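Local coordinates for protein apical membrane antigen 1 (Babesia divergens, PDB 4APM) that probably acts in the moving junction through which the parasite invades its host cell, as a calcium-containing member of the apicomplexan AMA1 family, at residues A17-A22 / A344-G349; D224-R229 / C235-S240; S253-E258 / C326-E331. One frame throughout, in Å; residues are numbered along the deposited sequence.

Contact 1: residues A17-A22 / A344-G349; sequences AKFDLA and AMTAVG
Phe19 and Leu21 stand across from Thr346 and Val348, with CA atoms 8.0 Å apart in the pair Phe19–Thr346 and 8.8 Å apart in the pair Leu21–Val348, so two backbones too distant to bond each other are bridged by side chains alone. Segment 17-22 is a turn leading into the short helix 21-24, with Asp20 at its N-cap. Segment 344-349 carries the end of strand 342-346 and the turn after it. With CG anti to its carbonyl carbon (chi1 -71°), Phe19 brings its ring end closer to the strand than its CB. Thr346 meets that ring at the edge, close to the ring plane: its CG2 is 3.8 Å from Phe19 CD1, and the two side chains cross almost at right angles. Leu21 CD1 lies 4.3 Å from Thr346 CB, and its other methyl, CD2, is 4.0 Å from both CG1 and CG2 of Val348, these two side chains passing in opposite directions.

The hydroxyl of Thr346 has other partners. Its OG1 receives weak bonds from Val348 N and Gly349 N, each 3.4 Å away, a further weak bond links it to Pro218 O, and the methyl is left for Phe19. Around the edges, Trp316 touches Leu21 and Thr346, while Pro218 lies against the Phe19 ring.

All four touching residues are buried and no hydrogen bond crosses between the segments; the N-terminal turn is therefore held to this strand end by apolar packing, while Phe19 O is taken by Trp316 NE1 and Thr346 OG1 by its weak bonds.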
loop_
_atom_site.group_PDB
_atom_site.type_symbol
_atom_site.label_atom_id
_atom_site.label_comp_id
_atom_site.label_asym_id
_atom_site.label_seq_id
_atom_site.Cartn_x
_atom_site.Cartn_y
_atom_site.Cartn_z
ATOM N N ALA A 17 10.738 3.374 8.400
ATOM C CA ALA A 17 9.971 2.583 9.368
ATOM C C ALA A 17 8.579 2.243 8.825
ATOM O O ALA A 17 8.130 1.104 8.924
ATOM C CB ALA A 17 9.883 3.286 10.718
ATOM N N LYS A 18 7.936 3.199 8.170
ATOM C CA LYS A 18 6.591 2.958 7.638
ATOM C C LYS A 18 6.543 1.767 6.643
ATOM O O LYS A 18 5.515 1.091 6.515
ATOM C CB LYS A 18 6.031 4.244 7.011
ATOM C CG LYS A 18 6.756 4.741 5.763
ATOM C CD LYS A 18 6.131 6.042 5.235
ATOM C CE LYS A 18 6.678 7.281 5.958
ATOM N NZ LYS A 18 8.140 7.482 5.640
ATOM N N PHE A 19 7.666 1.473 5.981
ATOM C CA PHE A 19 7.647 0.530 4.872
ATOM C C PHE A 19 7.693 -0.902 5.407
ATOM O O PHE A 19 7.438 -1.874 4.690
ATOM C CB PHE A 19 8.791 0.842 3.897
ATOM C CG PHE A 19 8.569 2.110 3.110
ATOM C CD1 PHE A 19 7.744 2.109 1.982
ATOM C CD2 PHE A 19 9.061 3.333 3.573
ATOM C CE1 PHE A 19 7.416 3.299 1.327
ATOM C CE2 PHE A 19 8.784 4.529 2.883
ATOM C CZ PHE A 19 7.957 4.511 1.760
ATOM N N ASP A 20 7.979 -1.022 6.692
ATOM C CA ASP A 20 7.914 -2.299 7.359
ATOM C C ASP A 20 6.456 -2.563 7.731
ATOM O O ASP A 20 6.011 -2.301 8.870
ATOM C CB ASP A 20 8.824 -2.296 8.586
ATOM C CG ASP A 20 8.983 -3.678 9.209
ATOM O OD1 ASP A 20 8.210 -4.611 8.869
ATOM O OD2 ASP A 20 9.881 -3.810 10.060
ATOM N N LEU A 21 5.711 -3.053 6.736
ATOM C CA LEU A 21 4.271 -3.253 6.846
ATOM C C LEU A 21 3.831 -4.293 7.908
ATOM O O LEU A 21 2.713 -4.191 8.443
ATOM C CB LEU A 21 3.676 -3.554 5.451
ATOM C CG LEU A 21 3.560 -2.269 4.588
ATOM C CD1 LEU A 21 3.351 -2.611 3.125
ATOM C CD2 LEU A 21 2.399 -1.405 5.073
ATOM N N ALA A 22 4.710 -5.251 8.254
ATOM C CA ALA A 22 4.459 -6.133 9.414
ATOM C C ALA A 22 4.267 -5.316 10.706
ATOM O O ALA A 22 3.446 -5.667 11.553
ATOM C CB ALA A 22 5.587 -7.167 9.594
ATOM N N ALA A 344 8.517 3.911 -6.218
ATOM C CA ALA A 344 8.577 2.867 -5.207
ATOM C C ALA A 344 7.194 2.811 -4.596
ATOM O O ALA A 344 6.765 3.758 -3.942
ATOM C CB ALA A 344 9.619 3.205 -4.140
ATOM N N MET A 345 6.472 1.735 -4.872
ATOM C CA MET A 345 5.057 1.635 -4.518
ATOM C C MET A 345 4.799 0.531 -3.483
ATOM O O MET A 345 5.588 -0.418 -3.379
ATOM C CB MET A 345 4.264 1.384 -5.784
ATOM C CG MET A 345 4.547 2.476 -6.828
ATOM S SD MET A 345 3.702 2.107 -8.336
ATOM C CE MET A 345 2.040 2.666 -7.928
ATOM N N THR A 346 3.706 0.651 -2.722
ATOM C CA THR A 346 3.361 -0.392 -1.761
ATOM C C THR A 346 1.898 -0.825 -1.912
ATOM O O THR A 346 1.085 -0.097 -2.533
ATOM C CB THR A 346 3.628 0.014 -0.292
ATOM O OG1 THR A 346 2.534 0.778 0.190
ATOM C CG2 THR A 346 4.918 0.822 -0.121
ATOM N N ALA A 347 1.590 -2.023 -1.398
ATOM C CA ALA A 347 0.248 -2.584 -1.492
ATOM C C ALA A 347 -0.815 -1.762 -0.721
ATOM O O ALA A 347 -2.018 -1.939 -0.964
ATOM C CB ALA A 347 0.233 -4.037 -1.004
ATOM N N VAL A 348 -0.415 -0.914 0.233
ATOM C CA VAL A 348 -1.468 -0.149 0.957
ATOM C C VAL A 348 -1.707 1.227 0.359
ATOM O O VAL A 348 -2.787 1.821 0.550
ATOM C CB VAL A 348 -1.212 -0.003 2.474
ATOM C CG1 VAL A 348 -1.118 -1.361 3.148
ATOM C CG2 VAL A 348 0.033 0.806 2.733
ATOM N N GLY A 349 -0.705 1.711 -0.382
ATOM C CA GLY A 349 -0.640 3.096 -0.812
ATOM C C GLY A 349 -1.327 3.322 -2.144
ATOM O O GLY A 349 -1.713 2.382 -2.838
#

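Contact 2: residues D224-R229 / C235-S240; sequences DAIFGR and CVAIES
Cys235 begins this segment beside Gly228: its SG lies 3.8 Å from Gly228 CA, on its way to the disulfide with Cys335. The sulfur thus sits where the glycine has only hydrogens. Val236 comes next and makes a hydrogen-bonded pair with Arg229. Its N donates to Arg229 O over 3.0 Å in a fairly straight bond, although the donor stands well above the carbonyl plane. In return Arg229 N gives a more bent bond, 2.9 Å long, to Val236 O.

Ala237 faces Gly228 as a non-hydrogen-bonded pair, with CA atoms 4.1 Å apart. Its CB meets CG2 of Ile226 at 3.9 Å, and CG2 reaches that place because it is anti to the backbone N of Ile226. Ile238 lies just past the strand; its backbone N-H donates to Phe227 O, with N and O 3.1 Å apart and an N-H...O angle of 167°. Its side chain then folds back along the partner strand: CD1 lies 3.6 Å from Gly228 C and also 3.6 Å from Arg229 CG. The arginine's aliphatic part thus packs on isoleucine, while its chain bends at chi3 (57°) and NH1 bonds Thr332 O.

Two neighbouring antiparallel strands, joined by a short connection and paired through reciprocal backbone bonds, form a beta hairpin. Here strands 225-229 and 235-237 run at 120° to each other, a strongly twisted hairpin within a mixed sheet that strand 335-339 extends beyond 225-231.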
loop_
_atom_site.group_PDB
_atom_site.type_symbol
_atom_site.label_atom_id
_atom_site.label_comp_id
_atom_site.label_asym_id
_atom_site.label_seq_id
_atom_site.Cartn_x
_atom_site.Cartn_y
_atom_site.Cartn_z
ATOM N N ASP A 224 11.036 8.862 -8.159
ATOM C CA ASP A 224 12.492 8.774 -8.405
ATOM C C ASP A 224 13.213 7.835 -7.452
ATOM O O ASP A 224 14.372 8.076 -7.099
ATOM C CB ASP A 224 13.141 10.161 -8.368
ATOM C CG ASP A 224 12.544 11.104 -9.380
ATOM O OD1 ASP A 224 12.366 10.723 -10.556
ATOM O OD2 ASP A 224 12.201 12.217 -8.988
ATOM N N ALA A 225 12.531 6.769 -7.030
ATOM C CA ALA A 225 13.064 5.872 -5.982
ATOM C C ALA A 225 12.961 4.419 -6.357
ATOM O O ALA A 225 11.959 3.975 -6.939
ATOM C CB ALA A 225 12.352 6.113 -4.654
ATOM N N ILE A 226 13.986 3.678 -5.963
ATOM C CA ILE A 226 14.010 2.237 -6.041
ATOM C C ILE A 226 14.232 1.742 -4.612
ATOM O O ILE A 226 15.069 2.289 -3.888
ATOM C CB ILE A 226 15.209 1.749 -6.867
ATOM C CG1 ILE A 226 15.101 2.205 -8.322
ATOM C CG2 ILE A 226 15.377 0.230 -6.754
ATOM C CD1 ILE A 226 16.394 2.018 -9.089
ATOM N N PHE A 227 13.459 0.737 -4.203
ATOM C CA PHE A 227 13.591 0.129 -2.864
ATOM C C PHE A 227 14.896 -0.662 -2.734
ATOM O O PHE A 227 15.231 -1.439 -3.621
ATOM C CB PHE A 227 12.436 -0.849 -2.624
ATOM C CG PHE A 227 11.122 -0.190 -2.368
ATOM C CD1 PHE A 227 10.981 0.714 -1.326
ATOM C CD2 PHE A 227 9.996 -0.546 -3.111
ATOM C CE1 PHE A 227 9.759 1.297 -1.050
ATOM C CE2 PHE A 227 8.765 0.012 -2.809
ATOM C CZ PHE A 227 8.647 0.946 -1.785
ATOM N N GLY A 228 15.578 -0.527 -1.600
ATOM C CA GLY A 228 16.788 -1.305 -1.353
ATOM C C GLY A 228 16.941 -1.764 0.087
ATOM O O GLY A 228 16.156 -1.387 0.964
ATOM N N ARG A 229 17.972 -2.565 0.335
ATOM C CA ARG A 229 18.446 -2.789 1.697
ATOM C C ARG A 229 19.914 -2.412 1.843
ATOM O O ARG A 229 20.716 -2.580 0.911
ATOM C CB ARG A 229 18.211 -4.250 2.136
ATOM C CG ARG A 229 16.725 -4.632 2.253
ATOM C CD ARG A 229 16.518 -6.108 2.570
ATOM N NE ARG A 229 17.203 -6.493 3.802
ATOM C CZ ARG A 229 16.806 -6.149 5.027
ATOM N NH1 ARG A 229 15.719 -5.414 5.201
ATOM N NH2 ARG A 229 17.497 -6.553 6.084
ATOM N N CYS A 235 23.235 1.567 -0.301
ATOM C CA CYS A 235 21.895 1.042 -0.452
ATOM C C CYS A 235 21.836 0.223 -1.737
ATOM O O CYS A 235 22.130 0.740 -2.831
ATOM C CB CYS A 235 20.864 2.185 -0.457
ATOM S SG CYS A 235 19.137 1.621 -0.566
ATOM N N VAL A 236 21.525 -1.068 -1.603
ATOM C CA VAL A 236 21.479 -1.969 -2.765
ATOM C C VAL A 236 20.023 -2.327 -3.152
ATOM O O VAL A 236 19.243 -2.774 -2.316
ATOM C CB VAL A 236 22.298 -3.273 -2.515
ATOM C CG1 VAL A 236 22.273 -4.179 -3.740
ATOM C CG2 VAL A 236 23.736 -2.951 -2.126
ATOM N N ALA A 237 19.677 -2.125 -4.425
ATOM C CA ALA A 237 18.372 -2.488 -4.960
ATOM C C ALA A 237 18.003 -3.921 -4.589
ATOM O O ALA A 237 18.829 -4.843 -4.723
ATOM C CB ALA A 237 18.356 -2.311 -6.472
ATOM N N ILE A 238 16.760 -4.107 -4.135
ATOM C CA ILE A 238 16.253 -5.427 -3.753
ATOM C C ILE A 238 15.843 -6.224 -4.995
ATOM O O ILE A 238 15.151 -5.698 -5.882
ATOM C CB ILE A 238 15.051 -5.303 -2.777
ATOM C CG1 ILE A 238 15.530 -4.934 -1.398
ATOM C CG2 ILE A 238 14.263 -6.604 -2.695
ATOM C CD1 ILE A 238 14.451 -4.312 -0.543
ATOM N N GLU A 239 16.229 -7.499 -5.038
ATOM C CA GLU A 239 15.930 -8.369 -6.184
ATOM C C GLU A 239 14.430 -8.640 -6.304
ATOM O O GLU A 239 13.703 -8.677 -5.307
ATOM C CB GLU A 239 16.680 -9.700 -6.066
ATOM C CG GLU A 239 16.299 -10.478 -4.820
ATOM C CD GLU A 239 16.801 -11.909 -4.834
ATOM O OE1 GLU A 239 17.443 -12.324 -5.833
ATOM O OE2 GLU A 239 16.523 -12.625 -3.847
ATOM N N SER A 240 13.973 -8.823 -7.531
ATOM C CA SER A 240 12.564 -9.022 -7.783
ATOM C C SER A 240 12.157 -10.388 -7.272
ATOM O O SER A 240 12.916 -11.351 -7.411
ATOM C CB SER A 240 12.301 -8.934 -9.277
ATOM O OG SER A 240 12.974 -7.822 -9.813
#

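Contact 3: residues S253-E258 / C326-E331; sequences SALMFE and CRVIEE
Val328, Leu255 and Cys326 carry this contact, in which a helix lies on an antiparallel sheet and a disulfide joins the two, an arrangement consistent with the PAN-type domain of the AMA1 family. The axes of helix 253-257 and strand 326-329 run in roughly the same direction, 24° apart, and approach to 9.0 Å, a spacing that side chains fill and that is too wide for backbone bonds.

Val328 and Cys326 alternate with Arg327 along the strand, so both direct CB toward the helix. Leu255 comes down over them with a single methyl: its CD1 is 4.3 Å from Cys326 SG and 4.4 Å from Val328 CG1, spanning the gap between two side chains of the same strand face. Leu255 also rests on Phe242 and Glu244 of strand 242-245, and so straddles two strands of the sheet. Cys326 extends SG anti to its backbone N, chi1 179°, toward the helix, where it is bonded to Cys252. The disulfide thus ties helix 249-257 to the strand covalently, beside the apolar contacts of Leu255.

The neighbouring helix residue, Met256, also touches Val328. It does so near the root of the side chain, then bends at chi2 and chi3 and carries its sulfur off toward Ala347. Val328 itself has CG1 almost eclipsing its backbone N (chi1 -1°), an unusual torsion, and the closest approach of the whole contact is made from its CB, 4.2 Å from Met256 CB.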
loop_
_atom_site.group_PDB
_atom_site.type_symbol
_atom_site.label_atom_id
_atom_site.label_comp_id
_atom_site.label_asym_id
_atom_site.label_seq_id
_atom_site.Cartn_x
_atom_site.Cartn_y
_atom_site.Cartn_z
ATOM N N SER A 253 0.793 -1.578 -9.675
ATOM C CA SER A 253 0.219 -1.608 -8.368
ATOM C C SER A 253 -0.770 -2.780 -8.234
ATOM O O SER A 253 -0.724 -3.523 -7.246
ATOM C CB SER A 253 -0.441 -0.266 -8.034
ATOM O OG SER A 253 -0.918 -0.280 -6.712
ATOM N N ALA A 254 -1.609 -2.996 -9.245
ATOM C CA ALA A 254 -2.641 -4.055 -9.152
ATOM C C ALA A 254 -2.025 -5.458 -9.147
ATOM O O ALA A 254 -2.560 -6.377 -8.529
ATOM C CB ALA A 254 -3.660 -3.921 -10.284
ATOM N N LEU A 255 -0.915 -5.608 -9.872
ATOM C CA LEU A 255 -0.179 -6.874 -9.985
ATOM C C LEU A 255 0.425 -7.266 -8.644
ATOM O O LEU A 255 0.428 -8.430 -8.262
ATOM C CB LEU A 255 0.977 -6.683 -10.978
ATOM C CG LEU A 255 1.440 -7.792 -11.917
ATOM C CD1 LEU A 255 2.900 -7.574 -12.317
ATOM C CD2 LEU A 255 1.215 -9.189 -11.375
ATOM N N MET A 256 1.071 -6.294 -8.002
ATOM C CA MET A 256 1.680 -6.500 -6.704
ATOM C C MET A 256 0.595 -6.775 -5.634
ATOM O O MET A 256 0.742 -7.671 -4.772
ATOM C CB MET A 256 2.495 -5.262 -6.346
ATOM C CG MET A 256 2.919 -5.241 -4.891
ATOM S SD MET A 256 2.522 -3.764 -3.982
ATOM C CE MET A 256 2.738 -2.333 -5.079
ATOM N N PHE A 257 -0.470 -5.979 -5.662
ATOM C CA PHE A 257 -1.558 -6.124 -4.683
ATOM C C PHE A 257 -2.122 -7.575 -4.617
ATOM O O PHE A 257 -2.380 -8.098 -3.540
ATOM C CB PHE A 257 -2.663 -5.114 -4.995
ATOM C CG PHE A 257 -3.843 -5.172 -4.051
ATOM C CD1 PHE A 257 -3.758 -4.641 -2.769
ATOM C CD2 PHE A 257 -5.059 -5.682 -4.477
ATOM C CE1 PHE A 257 -4.868 -4.645 -1.921
ATOM C CE2 PHE A 257 -6.162 -5.690 -3.628
ATOM C CZ PHE A 257 -6.065 -5.164 -2.349
ATOM N N GLU A 258 -2.267 -8.219 -5.771
ATOM C CA GLU A 258 -2.788 -9.580 -5.838
ATOM C C GLU A 258 -1.931 -10.559 -5.043
ATOM O O GLU A 258 -2.391 -11.651 -4.729
ATOM C CB GLU A 258 -2.810 -10.068 -7.285
ATOM C CG GLU A 258 -3.768 -9.331 -8.174
ATOM C CD GLU A 258 -3.904 -10.013 -9.523
ATOM O OE1 GLU A 258 -2.938 -10.703 -9.946
ATOM O OE2 GLU A 258 -4.989 -9.888 -10.135
ATOM N N CYS A 326 7.729 -3.506 -14.092
ATOM C CA CYS A 326 7.255 -3.582 -12.736
ATOM C C CYS A 326 7.990 -4.720 -12.005
ATOM O O CYS A 326 7.848 -5.874 -12.367
ATOM C CB CYS A 326 5.744 -3.844 -12.735
ATOM S SG CYS A 326 5.000 -4.004 -11.089
ATOM N N ARG A 327 8.790 -4.391 -10.991
ATOM C CA ARG A 327 9.476 -5.426 -10.224
ATOM C C ARG A 327 8.825 -5.592 -8.851
ATOM O O ARG A 327 8.978 -4.734 -7.991
ATOM C CB ARG A 327 10.964 -5.106 -10.068
ATOM C CG ARG A 327 11.723 -4.920 -11.383
ATOM C CD ARG A 327 13.243 -5.004 -11.150
ATOM N NE ARG A 327 13.726 -3.996 -10.190
ATOM C CZ ARG A 327 14.155 -4.252 -8.946
ATOM N NH1 ARG A 327 14.215 -5.504 -8.469
ATOM N NH2 ARG A 327 14.579 -3.254 -8.183
ATOM N N VAL A 328 8.091 -6.675 -8.641
ATOM C CA VAL A 328 7.548 -6.898 -7.325
ATOM C C VAL A 328 8.490 -7.660 -6.400
ATOM O O VAL A 328 9.258 -8.515 -6.850
ATOM C CB VAL A 328 6.033 -7.260 -7.293
ATOM C CG1 VAL A 328 5.408 -7.283 -8.678
ATOM C CG2 VAL A 328 5.709 -8.467 -6.419
ATOM N N ILE A 329 8.590 -7.168 -5.166
ATOM C CA ILE A 329 9.573 -7.653 -4.205
ATOM C C ILE A 329 8.920 -8.128 -2.904
ATOM O O ILE A 329 7.809 -7.755 -2.579
ATOM C CB ILE A 329 10.650 -6.595 -3.878
ATOM C CG1 ILE A 329 10.018 -5.334 -3.262
ATOM C CG2 ILE A 329 11.511 -6.308 -5.119
ATOM C CD1 ILE A 329 11.017 -4.315 -2.736
ATOM N N GLU A 330 9.635 -8.959 -2.163
ATOM C CA GLU A 330 9.063 -9.550 -0.986
ATOM C C GLU A 330 9.925 -9.394 0.253
ATOM O O GLU A 330 9.554 -9.879 1.316
ATOM C CB GLU A 330 8.712 -11.021 -1.220
ATOM C CG GLU A 330 9.907 -11.970 -1.295
ATOM C CD GLU A 330 9.492 -13.341 -1.806
ATOM O OE1 GLU A 330 8.311 -13.735 -1.630
ATOM O OE2 GLU A 330 10.330 -14.007 -2.432
ATOM N N GLU A 331 11.059 -8.712 0.116
ATOM C CA GLU A 331 11.893 -8.398 1.263
ATOM C C GLU A 331 11.561 -6.996 1.736
ATOM O O GLU A 331 11.234 -6.111 0.920
ATOM C CB GLU A 331 13.381 -8.483 0.894
ATOM C CG GLU A 331 13.841 -9.859 0.414
ATOM C CD GLU A 331 15.255 -9.840 -0.171
ATOM O OE1 GLU A 331 16.057 -8.935 0.197
ATOM O OE2 GLU A 331 15.565 -10.726 -1.006
#

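In the fold
Contact 1 spans the other two along the chain: contact 2 closes first, contact 3 follows, and the 344-349 segment comes last. Their centres are close, about 11 Å apart for contacts 1 and 3, and about 13 Å for contact 2 from either. Contacts 1 and 3 share the four-stranded sheet holding strands 325-329 and 342-346. Helix 249-257 lies on one side of it, meeting Val328 and Met345; Phe19, Phe227 and Ile238 lie on the other, meeting Thr346, Ala344 and Ile329. The hairpin of contact 2 belongs to a neighbouring mixed sheet. The N-terminal turn, both sheets and the helix therefore converge on one buried region.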